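Local coordinates for fatty-acid-binding protein 1 (Arabidopsis thaliana, PDB 4DOO), which binds fatty acids, preferring saturated ones, through its chalcone-isomerase-like domain in plastids, and may take part in alpha-linolenic acid metabolism, at residues A[41-49]-A[181-191]; A[110-119]-A[172-180]. All blocks are in the same frame, centred on the assembly; numbering follows the deposited sequence.

Contact 1: A[41-49]-A[181-191]; sequences DVYAFGVYA and YIGEEPFDKNA. With DAO (lauric acid), chain C; DAO (lauric acid), chain D.
Two tyrosine hydroxyls and a fatty-acid carboxylate meet in series at the pocket end: Y181 OH donates to Y43 OH at 2.7 Å, and Y43 OH donates to O2 of the chain C laurate at 2.6 Å. That oxygen lies in the Y43 ring plane, at its edge, and R30 and S110 complete the polar grip. The F187 ring also lines the site, F187 CZ 3.5 Å from O2. Along the same edge of Y43 runs the tail of the chain D laurate, its C10 3.5 Å from Y43 CE1. With a phenylalanine in place of Y43, the carboxylate would probably lose one of its donors and Y181 OH its acceptor.

V42 and Y43 form a classic beta bulge opposite R30, itself laurate-binding. Behind this shell, Y181 sets its edge on F45 in a T-shaped stack, CD1 over the centre of the phenyl face, the planes at 64°. With CG between backbone N and carbonyl carbon (chi1 63°), the F45 ring turns under Y181, its CZ 3.8 Å from D188 CB and CE1 near A191 CB. D188 N-caps the helix that follows, OD2 accepting from A191 N, while OD1 takes the backbone N-H of L29. V47 CG2 meets I182 CD1 at 4.1 Å. Strand 39-50 thus packs against the end of helix 171-182 and the start of helix 189-202, whose F195 touches V47 and I182.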
# COMPACT_ATOMS: atom_id res chain seq x y z
N ASP A 41 8.41 13.30 8.23
CA ASP A 41 7.32 12.76 7.42
C ASP A 41 8.00 12.48 6.08
O ASP A 41 8.44 13.41 5.40
CB ASP A 41 6.22 13.80 7.21
CG ASP A 41 5.61 14.28 8.51
OD1 ASP A 41 5.31 13.44 9.38
OD2 ASP A 41 5.41 15.51 8.66
N VAL A 42 8.09 11.21 5.70
CA VAL A 42 8.76 10.84 4.46
C VAL A 42 7.85 10.97 3.24
O VAL A 42 8.23 11.60 2.25
CB VAL A 42 9.31 9.41 4.53
CG1 VAL A 42 10.13 9.10 3.28
CG2 VAL A 42 10.19 9.27 5.78
N TYR A 43 6.67 10.37 3.31
CA TYR A 43 5.72 10.47 2.21
C TYR A 43 4.30 10.20 2.69
O TYR A 43 4.08 9.60 3.74
CB TYR A 43 6.07 9.49 1.07
CG TYR A 43 6.06 8.00 1.41
CD1 TYR A 43 7.24 7.32 1.69
CD2 TYR A 43 4.86 7.28 1.40
CE1 TYR A 43 7.24 5.94 1.94
CE2 TYR A 43 4.85 5.91 1.66
CZ TYR A 43 6.04 5.25 1.92
OH TYR A 43 6.03 3.89 2.13
N ALA A 44 3.33 10.69 1.92
CA ALA A 44 1.92 10.48 2.22
C ALA A 44 1.50 9.36 1.28
O ALA A 44 2.05 9.24 0.18
CB ALA A 44 1.11 11.73 1.92
N PHE A 45 0.55 8.54 1.70
CA PHE A 45 0.10 7.46 0.83
C PHE A 45 -1.41 7.30 0.88
O PHE A 45 -2.06 7.69 1.85
CB PHE A 45 0.82 6.14 1.18
CG PHE A 45 0.54 5.63 2.57
CD1 PHE A 45 -0.59 4.85 2.82
CD2 PHE A 45 1.41 5.92 3.62
CE1 PHE A 45 -0.85 4.36 4.11
CE2 PHE A 45 1.16 5.44 4.90
CZ PHE A 45 0.04 4.66 5.16
N GLY A 46 -1.96 6.76 -0.20
CA GLY A 46 -3.39 6.54 -0.29
C GLY A 46 -3.58 5.11 -0.73
O GLY A 46 -2.92 4.66 -1.67
N VAL A 47 -4.47 4.39 -0.06
CA VAL A 47 -4.72 2.99 -0.39
C VAL A 47 -6.05 2.85 -1.11
O VAL A 47 -7.10 3.23 -0.57
CB VAL A 47 -4.73 2.11 0.87
CG1 VAL A 47 -4.91 0.65 0.48
CG2 VAL A 47 -3.44 2.30 1.66
N TYR A 48 -6.00 2.30 -2.33
CA TYR A 48 -7.19 2.10 -3.17
C TYR A 48 -7.49 0.62 -3.37
O TYR A 48 -6.57 -0.20 -3.45
CB TYR A 48 -6.97 2.72 -4.55
CG TYR A 48 -6.76 4.21 -4.58
CD1 TYR A 48 -5.52 4.76 -4.24
CD2 TYR A 48 -7.78 5.06 -4.97
CE1 TYR A 48 -5.31 6.14 -4.28
CE2 TYR A 48 -7.59 6.44 -5.01
CZ TYR A 48 -6.35 6.97 -4.67
OH TYR A 48 -6.14 8.33 -4.72
N ALA A 49 -8.77 0.28 -3.47
CA ALA A 49 -9.19 -1.10 -3.69
C ALA A 49 -10.33 -1.13 -4.71
O ALA A 49 -11.21 -0.28 -4.69
CB ALA A 49 -9.63 -1.73 -2.38
N TYR A 181 1.31 -1.43 4.77
CA TYR A 181 0.29 -0.40 4.84
C TYR A 181 -1.02 -0.81 5.52
O TYR A 181 -1.63 -0.01 6.23
CB TYR A 181 -0.00 0.10 3.42
CG TYR A 181 1.23 0.62 2.70
CD1 TYR A 181 1.73 1.91 2.96
CD2 TYR A 181 1.93 -0.18 1.80
CE1 TYR A 181 2.89 2.37 2.34
CE2 TYR A 181 3.09 0.26 1.18
CZ TYR A 181 3.56 1.54 1.45
OH TYR A 181 4.72 1.97 0.83
N ILE A 182 -1.44 -2.05 5.32
CA ILE A 182 -2.70 -2.53 5.88
C ILE A 182 -2.59 -3.76 6.78
O ILE A 182 -3.59 -4.41 7.08
CB ILE A 182 -3.70 -2.81 4.72
CG1 ILE A 182 -3.88 -1.55 3.88
CG2 ILE A 182 -5.07 -3.24 5.26
CD1 ILE A 182 -4.39 -0.36 4.67
N GLY A 183 -1.38 -4.07 7.23
CA GLY A 183 -1.17 -5.23 8.08
C GLY A 183 -1.23 -4.96 9.57
O GLY A 183 -1.64 -3.88 10.01
N GLU A 184 -0.82 -5.95 10.36
CA GLU A 184 -0.83 -5.85 11.81
C GLU A 184 0.03 -4.72 12.38
O GLU A 184 -0.34 -4.10 13.38
CB GLU A 184 -0.37 -7.19 12.41
CG GLU A 184 -0.46 -7.25 13.93
CD GLU A 184 -1.85 -6.93 14.44
OE1 GLU A 184 -2.83 -7.49 13.90
OE2 GLU A 184 -1.96 -6.14 15.40
N GLU A 185 1.17 -4.47 11.75
CA GLU A 185 2.07 -3.41 12.20
C GLU A 185 2.33 -2.46 11.03
O GLU A 185 3.40 -2.47 10.43
CB GLU A 185 3.38 -4.05 12.69
CG GLU A 185 3.17 -5.00 13.86
CD GLU A 185 4.33 -5.94 14.08
OE1 GLU A 185 4.63 -6.76 13.18
OE2 GLU A 185 4.95 -5.88 15.17
N PRO A 186 1.33 -1.62 10.70
CA PRO A 186 1.36 -0.64 9.60
C PRO A 186 2.13 0.65 9.88
O PRO A 186 2.40 1.00 11.02
CB PRO A 186 -0.11 -0.38 9.36
CG PRO A 186 -0.64 -0.36 10.75
CD PRO A 186 0.02 -1.58 11.38
N PHE A 187 2.46 1.36 8.81
CA PHE A 187 3.17 2.62 8.93
C PHE A 187 2.28 3.65 9.62
O PHE A 187 2.76 4.51 10.35
CB PHE A 187 3.53 3.16 7.54
CG PHE A 187 4.67 2.44 6.88
CD1 PHE A 187 4.59 2.10 5.54
CD2 PHE A 187 5.82 2.13 7.59
CE1 PHE A 187 5.65 1.46 4.90
CE2 PHE A 187 6.89 1.49 6.97
CZ PHE A 187 6.80 1.15 5.62
N ASP A 188 0.97 3.53 9.39
CA ASP A 188 0.01 4.47 9.95
C ASP A 188 -1.25 3.73 10.38
O ASP A 188 -2.08 3.36 9.55
CB ASP A 188 -0.31 5.52 8.87
CG ASP A 188 -1.14 6.67 9.39
OD1 ASP A 188 -0.88 7.82 8.95
OD2 ASP A 188 -2.05 6.45 10.21
N LYS A 189 -1.39 3.51 11.68
CA LYS A 189 -2.54 2.78 12.18
C LYS A 189 -3.87 3.45 11.84
O LYS A 189 -4.83 2.77 11.50
CB LYS A 189 -2.42 2.58 13.70
CG LYS A 189 -1.22 1.73 14.07
CD LYS A 189 -1.54 0.75 15.18
CE LYS A 189 -0.35 -0.15 15.47
NZ LYS A 189 -0.67 -1.23 16.45
N ASN A 190 -3.92 4.77 11.92
CA ASN A 190 -5.15 5.49 11.60
C ASN A 190 -5.58 5.19 10.16
O ASN A 190 -6.77 5.00 9.88
CB ASN A 190 -4.96 7.00 11.79
CG ASN A 190 -6.22 7.79 11.47
OD1 ASN A 190 -7.25 7.65 12.14
ND2 ASN A 190 -6.15 8.63 10.45
N ALA A 191 -4.61 5.14 9.25
CA ALA A 191 -4.89 4.86 7.85
C ALA A 191 -5.43 3.45 7.68
O ALA A 191 -6.31 3.21 6.87
CB ALA A 191 -3.63 5.05 7.00
O1 DAO C . 9.95 1.59 3.44
O2 DAO C . 8.29 2.99 3.06
C1 DAO C . 8.90 1.92 2.84
C2 DAO C . 8.35 0.98 1.78
C3 DAO C . 8.51 1.61 0.40
C4 DAO C . 8.15 0.61 -0.70
C5 DAO C . 8.02 1.31 -2.06
C6 DAO C . 9.38 1.53 -2.71
C7 DAO C . 9.36 2.72 -3.66
C8 DAO C . 10.78 3.20 -3.92
C9 DAO C . 10.79 4.48 -4.74
C10 DAO C . 12.22 4.89 -5.06
C11 DAO C . 12.27 5.67 -6.37
C12 DAO C . 13.64 6.27 -6.59
O1 DAO D . 17.74 11.56 8.39
O2 DAO D . 17.49 12.26 6.32
C1 DAO D . 17.14 11.55 7.29
C2 DAO D . 15.94 10.65 7.13
C3 DAO D . 16.34 9.35 6.43
C4 DAO D . 15.33 8.97 5.36
C5 DAO D . 14.54 7.74 5.77
C6 DAO D . 14.45 6.74 4.63
C7 DAO D . 13.00 6.39 4.30
C8 DAO D . 12.85 6.07 2.82
C9 DAO D . 11.61 5.22 2.55
C10 DAO D . 10.75 5.85 1.46
C11 DAO D . 10.71 4.98 0.21
C12 DAO D . 10.04 5.71 -0.94

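Contact 2: A[110-119]-A[172-180]; sequences SVGNRLKKFG and LLCRSILDL. With DAO (lauric acid), chain C.
Helices 110-118 and 172-180 cross at 123° with their axes 8.6 Å apart, and the backbones come nearest at R114 and S176, whose CA atoms are 5.1 Å apart. R114 bends at chi2 (-60°) and turns its guanidinium onto D179, where NE donates to the anti lone pair of OD1 at 2.8 Å, nearly in the guanidinium plane. A water joins R114 NH2 to the same oxygen, and L180 CD2 covers one guanidinium face 3.7 Å above its plane. F118 is a knob among L172, R175, S176 and D179, the D179 carboxylate at its ring edge and almost perpendicular to it. L115 CD2 packs on L172 CG at 3.7 Å, and V111 meets L173, I177 and L180. S176 OG turns back to its own helix, donating to L172 O.

At the pocket end S110 OG donates to O1 of the chain C laurate at 2.8 Å, and L180 CD1 lies near its C2. D179 stands between R114 and R175, whose link to it is long and which is also salt-bridged to D78; the two positive charges probably favour an ionised carboxylate. The charged group flanks the buried aliphatic packing, where R114 and R175 are partly exposed.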
# COMPACT_ATOMS: atom_id res chain seq x y z
N SER A 110 12.48 -2.68 5.01
CA SER A 110 11.05 -2.83 5.28
C SER A 110 10.43 -3.98 4.49
O SER A 110 9.76 -4.85 5.05
CB SER A 110 10.31 -1.52 4.97
OG SER A 110 10.43 -1.18 3.61
N VAL A 111 10.65 -3.99 3.18
CA VAL A 111 10.11 -5.05 2.34
C VAL A 111 10.79 -6.36 2.71
O VAL A 111 10.15 -7.41 2.78
CB VAL A 111 10.32 -4.74 0.84
CG1 VAL A 111 9.89 -5.93 -0.00
CG2 VAL A 111 9.52 -3.50 0.45
N GLY A 112 12.10 -6.30 2.95
CA GLY A 112 12.85 -7.48 3.33
C GLY A 112 12.32 -8.12 4.60
O GLY A 112 12.14 -9.34 4.67
N ASN A 113 12.06 -7.30 5.61
CA ASN A 113 11.53 -7.76 6.89
C ASN A 113 10.24 -8.55 6.67
O ASN A 113 10.02 -9.60 7.28
CB ASN A 113 11.26 -6.56 7.82
CG ASN A 113 10.48 -6.93 9.09
OD1 ASN A 113 9.27 -7.18 9.05
ND2 ASN A 113 11.18 -6.96 10.22
N ARG A 114 9.40 -8.06 5.76
CA ARG A 114 8.14 -8.72 5.48
C ARG A 114 8.29 -10.00 4.65
O ARG A 114 7.58 -10.97 4.89
CB ARG A 114 7.18 -7.75 4.79
CG ARG A 114 6.68 -6.63 5.71
CD ARG A 114 5.93 -7.19 6.91
NE ARG A 114 5.26 -6.16 7.70
CZ ARG A 114 5.88 -5.29 8.50
NH1 ARG A 114 7.20 -5.31 8.61
NH2 ARG A 114 5.18 -4.39 9.17
N LEU A 115 9.22 -9.99 3.70
CA LEU A 115 9.45 -11.17 2.87
C LEU A 115 9.89 -12.37 3.70
O LEU A 115 9.45 -13.50 3.45
CB LEU A 115 10.49 -10.87 1.79
CG LEU A 115 10.05 -9.97 0.65
CD1 LEU A 115 11.20 -9.72 -0.30
CD2 LEU A 115 8.88 -10.61 -0.08
N LYS A 116 10.76 -12.15 4.68
CA LYS A 116 11.22 -13.25 5.52
C LYS A 116 10.14 -13.64 6.51
O LYS A 116 10.12 -14.77 7.02
CB LYS A 116 12.48 -12.86 6.30
CG LYS A 116 13.06 -14.03 7.09
CD LYS A 116 14.05 -13.58 8.15
CE LYS A 116 14.52 -14.78 8.96
NZ LYS A 116 15.32 -14.38 10.14
N LYS A 117 9.23 -12.71 6.79
CA LYS A 117 8.14 -12.94 7.72
C LYS A 117 7.10 -13.87 7.10
O LYS A 117 6.51 -14.69 7.79
CB LYS A 117 7.47 -11.62 8.08
CG LYS A 117 6.56 -11.68 9.28
CD LYS A 117 7.26 -11.19 10.54
CE LYS A 117 7.62 -9.71 10.42
NZ LYS A 117 8.23 -9.17 11.67
N PHE A 118 6.90 -13.75 5.79
CA PHE A 118 5.91 -14.55 5.09
C PHE A 118 6.44 -15.61 4.13
O PHE A 118 5.72 -16.55 3.79
CB PHE A 118 4.98 -13.62 4.30
CG PHE A 118 4.18 -12.68 5.16
CD1 PHE A 118 3.80 -11.43 4.67
CD2 PHE A 118 3.81 -13.03 6.46
CE1 PHE A 118 3.05 -10.56 5.46
CE2 PHE A 118 3.07 -12.16 7.25
CZ PHE A 118 2.68 -10.92 6.75
N GLY A 119 7.68 -15.49 3.69
CA GLY A 119 8.19 -16.46 2.74
C GLY A 119 9.43 -17.24 3.13
O GLY A 119 9.96 -17.11 4.24
N LEU A 172 3.88 -13.58 -2.94
CA LEU A 172 4.65 -13.23 -1.75
C LEU A 172 5.00 -11.74 -1.69
O LEU A 172 4.79 -11.08 -0.67
CB LEU A 172 5.93 -14.06 -1.69
CG LEU A 172 6.90 -13.74 -0.56
CD1 LEU A 172 6.20 -13.92 0.78
CD2 LEU A 172 8.12 -14.65 -0.66
N LEU A 173 5.54 -11.21 -2.78
CA LEU A 173 5.91 -9.80 -2.83
C LEU A 173 4.69 -8.90 -2.65
O LEU A 173 4.74 -7.93 -1.89
CB LEU A 173 6.60 -9.47 -4.16
CG LEU A 173 7.13 -8.04 -4.29
CD1 LEU A 173 8.12 -7.74 -3.17
CD2 LEU A 173 7.80 -7.87 -5.65
N CYS A 174 3.59 -9.22 -3.34
CA CYS A 174 2.38 -8.41 -3.22
C CYS A 174 1.92 -8.35 -1.77
O CYS A 174 1.64 -7.28 -1.23
CB CYS A 174 1.26 -8.98 -4.08
SG CYS A 174 1.46 -8.67 -5.84
N ARG A 175 1.85 -9.52 -1.14
CA ARG A 175 1.43 -9.64 0.25
C ARG A 175 2.34 -8.85 1.18
O ARG A 175 1.86 -8.13 2.06
CB ARG A 175 1.44 -11.11 0.65
CG ARG A 175 0.75 -11.42 1.95
CD ARG A 175 -0.75 -11.19 1.82
NE ARG A 175 -1.48 -11.90 2.86
CZ ARG A 175 -1.33 -11.69 4.16
NH1 ARG A 175 -0.47 -10.78 4.60
NH2 ARG A 175 -2.03 -12.40 5.02
N SER A 176 3.64 -9.00 0.99
CA SER A 176 4.62 -8.31 1.83
C SER A 176 4.50 -6.79 1.77
O SER A 176 4.46 -6.12 2.80
CB SER A 176 6.04 -8.73 1.43
OG SER A 176 6.22 -10.13 1.61
N ILE A 177 4.45 -6.25 0.56
CA ILE A 177 4.35 -4.80 0.40
C ILE A 177 3.05 -4.27 1.00
O ILE A 177 3.07 -3.32 1.79
CB ILE A 177 4.45 -4.41 -1.09
CG1 ILE A 177 5.87 -4.71 -1.59
CG2 ILE A 177 4.15 -2.93 -1.27
CD1 ILE A 177 6.08 -4.46 -3.06
N LEU A 178 1.92 -4.88 0.65
CA LEU A 178 0.64 -4.45 1.18
C LEU A 178 0.59 -4.54 2.70
O LEU A 178 -0.08 -3.73 3.35
CB LEU A 178 -0.50 -5.30 0.61
CG LEU A 178 -0.93 -5.01 -0.83
CD1 LEU A 178 -2.00 -6.01 -1.24
CD2 LEU A 178 -1.47 -3.59 -0.93
N ASP A 179 1.28 -5.52 3.27
CA ASP A 179 1.27 -5.69 4.73
C ASP A 179 1.85 -4.48 5.45
O ASP A 179 1.50 -4.22 6.60
CB ASP A 179 2.04 -6.95 5.13
CG ASP A 179 1.78 -7.35 6.58
OD1 ASP A 179 2.67 -7.12 7.43
OD2 ASP A 179 0.69 -7.87 6.85
N LEU A 180 2.74 -3.74 4.79
CA LEU A 180 3.36 -2.56 5.39
C LEU A 180 2.34 -1.46 5.61
O LEU A 180 2.50 -0.63 6.51
CB LEU A 180 4.46 -2.01 4.48
CG LEU A 180 5.70 -2.88 4.28
CD1 LEU A 180 6.62 -2.24 3.25
CD2 LEU A 180 6.42 -3.04 5.62
O1 DAO C . 9.95 1.59 3.44
O2 DAO C . 8.29 2.99 3.06
C1 DAO C . 8.90 1.92 2.84
C2 DAO C . 8.35 0.98 1.78
C3 DAO C . 8.51 1.61 0.40
C4 DAO C . 8.15 0.61 -0.70
C5 DAO C . 8.02 1.31 -2.06
C6 DAO C . 9.38 1.53 -2.71
C7 DAO C . 9.36 2.72 -3.66
C8 DAO C . 10.78 3.20 -3.92
C9 DAO C . 10.79 4.48 -4.74
C10 DAO C . 12.22 4.89 -5.06
C11 DAO C . 12.27 5.67 -6.37
C12 DAO C . 13.64 6.27 -6.59
O HOH W 1 2.15 -5.41 9.58

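Overall arrangement
Both contacts draw on helix 171-182 and both reach the chain C laurate, from different elements: contact 1 brings Y43 of strand 39-50, contact 2 brings S110 of helix 100-118. F187 N probably bonds to L180 O, tying the loop after the helix back onto it and holding F187 beside the laurate. Contact 1, its centre about 7 Å from the centre of the chain, is buried and largely aromatic, its cross-segment polar chemistry confined to hydroxyls beside the ligand. Contact 2, its centre about 11 Å from the same point, is only partly buried and nearly twice as large, pairing buried aliphatic packing with an arginine-aspartate pair. Together they set sheet and helices around one carboxylate.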